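Local coordinates for protein putative sporulation-specific glycosylase YdhD (Bacillus subtilis subsp. subtilis str. 168, PDB 3CZ8) that probably hydrolyses glycosidic bonds during sporulation, its family 18 glycosyl hydrolase domain making up this chain of a longer protein that also carries LysM repeats, at residues A[175-180]-A[216-221]. The protein carries 1 engineered substitution. Numbering follows the deposited sequence. Where two conformers were deposited one is given.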
# COMPACT_ATOMS: atom_id res chain seq x y z
N VAL A 175 3.53 -22.80 -19.01
CA VAL A 175 3.61 -21.35 -18.82
C VAL A 175 4.98 -20.82 -19.21
O VAL A 175 5.96 -21.58 -19.26
CB VAL A 175 3.23 -20.90 -17.37
CG1 VAL A 175 1.81 -21.37 -17.00
CG2 VAL A 175 4.27 -21.35 -16.34
N ASN A 176 5.06 -19.53 -19.50
CA ASN A 176 6.33 -18.89 -19.79
C ASN A 176 7.07 -18.64 -18.48
O ASN A 176 8.27 -18.84 -18.40
CB ASN A 176 6.14 -17.58 -20.56
CG ASN A 176 5.54 -17.78 -21.94
OD1 ASN A 176 4.32 -17.67 -22.13
ND2 ASN A 176 6.39 -18.09 -22.91
N TYR A 177 6.33 -18.19 -17.47
CA TYR A 177 6.91 -17.87 -16.16
C TYR A 177 6.02 -18.28 -14.99
O TYR A 177 4.79 -18.22 -15.08
CB TYR A 177 7.28 -16.38 -16.06
CG TYR A 177 8.33 -15.93 -17.06
CD1 TYR A 177 9.68 -16.13 -16.82
CD2 TYR A 177 7.95 -15.32 -18.26
CE1 TYR A 177 10.64 -15.73 -17.76
CE2 TYR A 177 8.89 -14.92 -19.19
CZ TYR A 177 10.23 -15.12 -18.94
OH TYR A 177 11.16 -14.72 -19.87
N MET A 178 6.65 -18.69 -13.89
CA MET A 178 5.92 -19.12 -12.70
C MET A 178 6.28 -18.18 -11.56
O MET A 178 7.45 -18.07 -11.18
CB MET A 178 6.29 -20.57 -12.36
CG MET A 178 5.59 -21.18 -11.13
SD MET A 178 6.08 -22.90 -10.78
CE MET A 178 5.49 -23.68 -12.26
N PHE A 179 5.27 -17.48 -11.05
CA PHE A 179 5.45 -16.61 -9.89
C PHE A 179 5.11 -17.43 -8.66
O PHE A 179 3.94 -17.75 -8.42
CB PHE A 179 4.54 -15.37 -9.95
CG PHE A 179 4.69 -14.51 -11.20
CD1 PHE A 179 5.86 -14.50 -11.96
CD2 PHE A 179 3.64 -13.67 -11.57
CE1 PHE A 179 5.97 -13.69 -13.08
CE2 PHE A 179 3.75 -12.85 -12.69
CZ PHE A 179 4.92 -12.87 -13.45
N ILE A 180 6.12 -17.78 -7.87
CA ILE A 180 5.88 -18.59 -6.69
C ILE A 180 5.66 -17.68 -5.51
O ILE A 180 6.53 -16.89 -5.15
CB ILE A 180 7.03 -19.59 -6.42
CG1 ILE A 180 7.14 -20.59 -7.58
CG2 ILE A 180 6.80 -20.34 -5.10
CD1 ILE A 180 8.37 -21.41 -7.53
N LYS A 216 12.40 -19.72 -15.56
CA LYS A 216 10.95 -19.50 -15.50
C LYS A 216 10.47 -19.15 -14.08
O LYS A 216 9.29 -18.85 -13.88
CB LYS A 216 10.19 -20.75 -15.96
CG LYS A 216 10.42 -21.16 -17.40
CD LYS A 216 9.37 -22.19 -17.79
CE LYS A 216 9.41 -22.46 -19.28
NZ LYS A 216 8.20 -23.19 -19.73
N ILE A 217 11.38 -19.20 -13.11
CA ILE A 217 11.02 -19.13 -11.69
C ILE A 217 11.21 -17.73 -11.10
O ILE A 217 12.32 -17.20 -11.08
CB ILE A 217 11.80 -20.17 -10.84
CG1 ILE A 217 11.59 -21.59 -11.39
CG2 ILE A 217 11.40 -20.10 -9.38
CD1 ILE A 217 12.51 -22.65 -10.78
N ILE A 218 10.12 -17.16 -10.59
CA ILE A 218 10.16 -15.88 -9.89
C ILE A 218 9.70 -16.13 -8.45
O ILE A 218 8.63 -16.68 -8.23
CB ILE A 218 9.27 -14.81 -10.60
CG1 ILE A 218 9.88 -14.40 -11.95
CG2 ILE A 218 9.09 -13.57 -9.73
CD1 ILE A 218 9.37 -15.17 -13.15
N ILE A 219 10.54 -15.76 -7.48
CA ILE A 219 10.17 -15.88 -6.07
C ILE A 219 9.47 -14.61 -5.56
O ILE A 219 10.09 -13.56 -5.40
CB ILE A 219 11.39 -16.25 -5.17
CG1 ILE A 219 12.11 -17.51 -5.69
CG2 ILE A 219 10.97 -16.40 -3.70
CD1 ILE A 219 11.25 -18.79 -5.75
N GLY A 220 8.16 -14.70 -5.34
CA GLY A 220 7.38 -13.60 -4.78
C GLY A 220 7.67 -13.39 -3.30
O GLY A 220 7.75 -14.36 -2.55
N VAL A 221 7.83 -12.14 -2.90
CA VAL A 221 8.08 -11.79 -1.49
C VAL A 221 6.76 -11.39 -0.77
O VAL A 221 5.78 -11.03 -1.44
CB VAL A 221 9.18 -10.70 -1.34
CG1 VAL A 221 10.50 -11.15 -1.99
CG2 VAL A 221 8.71 -9.35 -1.87
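Met178 and Ile180 exchange a parallel ladder of backbone hydrogen bonds with Lys216, Ile218 and Gly220. Met178 N gives to Lys216 O (2.6 Å) and Met178 O takes from Ile218 N. Two residues further along each strand, Ile180 N reaches Ile218 O (2.8 Å) and Ile180 O accepts Gly220 N. The two strands run in the same direction, 21° apart.

A side-chain bond lies just before the ladder. Lys216, extended beyond CG, lays its methylenes alongside Asn176 O and brings NZ to Val175 O (2.8 Å), almost in line with that C=O; Gly172 O, from helix 168-174, also binds NZ.

Apolar contacts fall on both faces. On one, Ile218 CD1 meets the Phe179 ring at its edge, in plane, 3.7 Å from CE1, and touches Tyr177 CB at 3.8 Å, thus bridging the two aromatic residues. The chi2 of Ile218, 93° and away from a staggered value, sets CD1 beside both. On the other face Ile180 CD1 packs against Ile217 CG2 (3.8 Å) and, more loosely, Ile219 CD1.

The pair closes a beta-alpha-beta unit of the TIM barrel characteristic of family 18: helix 198-208 covers the Ile180, Ile217 and Ile219 face, whereas on the other side the Phe179 ring meets that of Phe13, and the side chain of Phe179 lies about 10 Å from that of Glu120, the predicted proton donor. Strand 147-153 flanks 177-181, and 302-310 flanks 217-220.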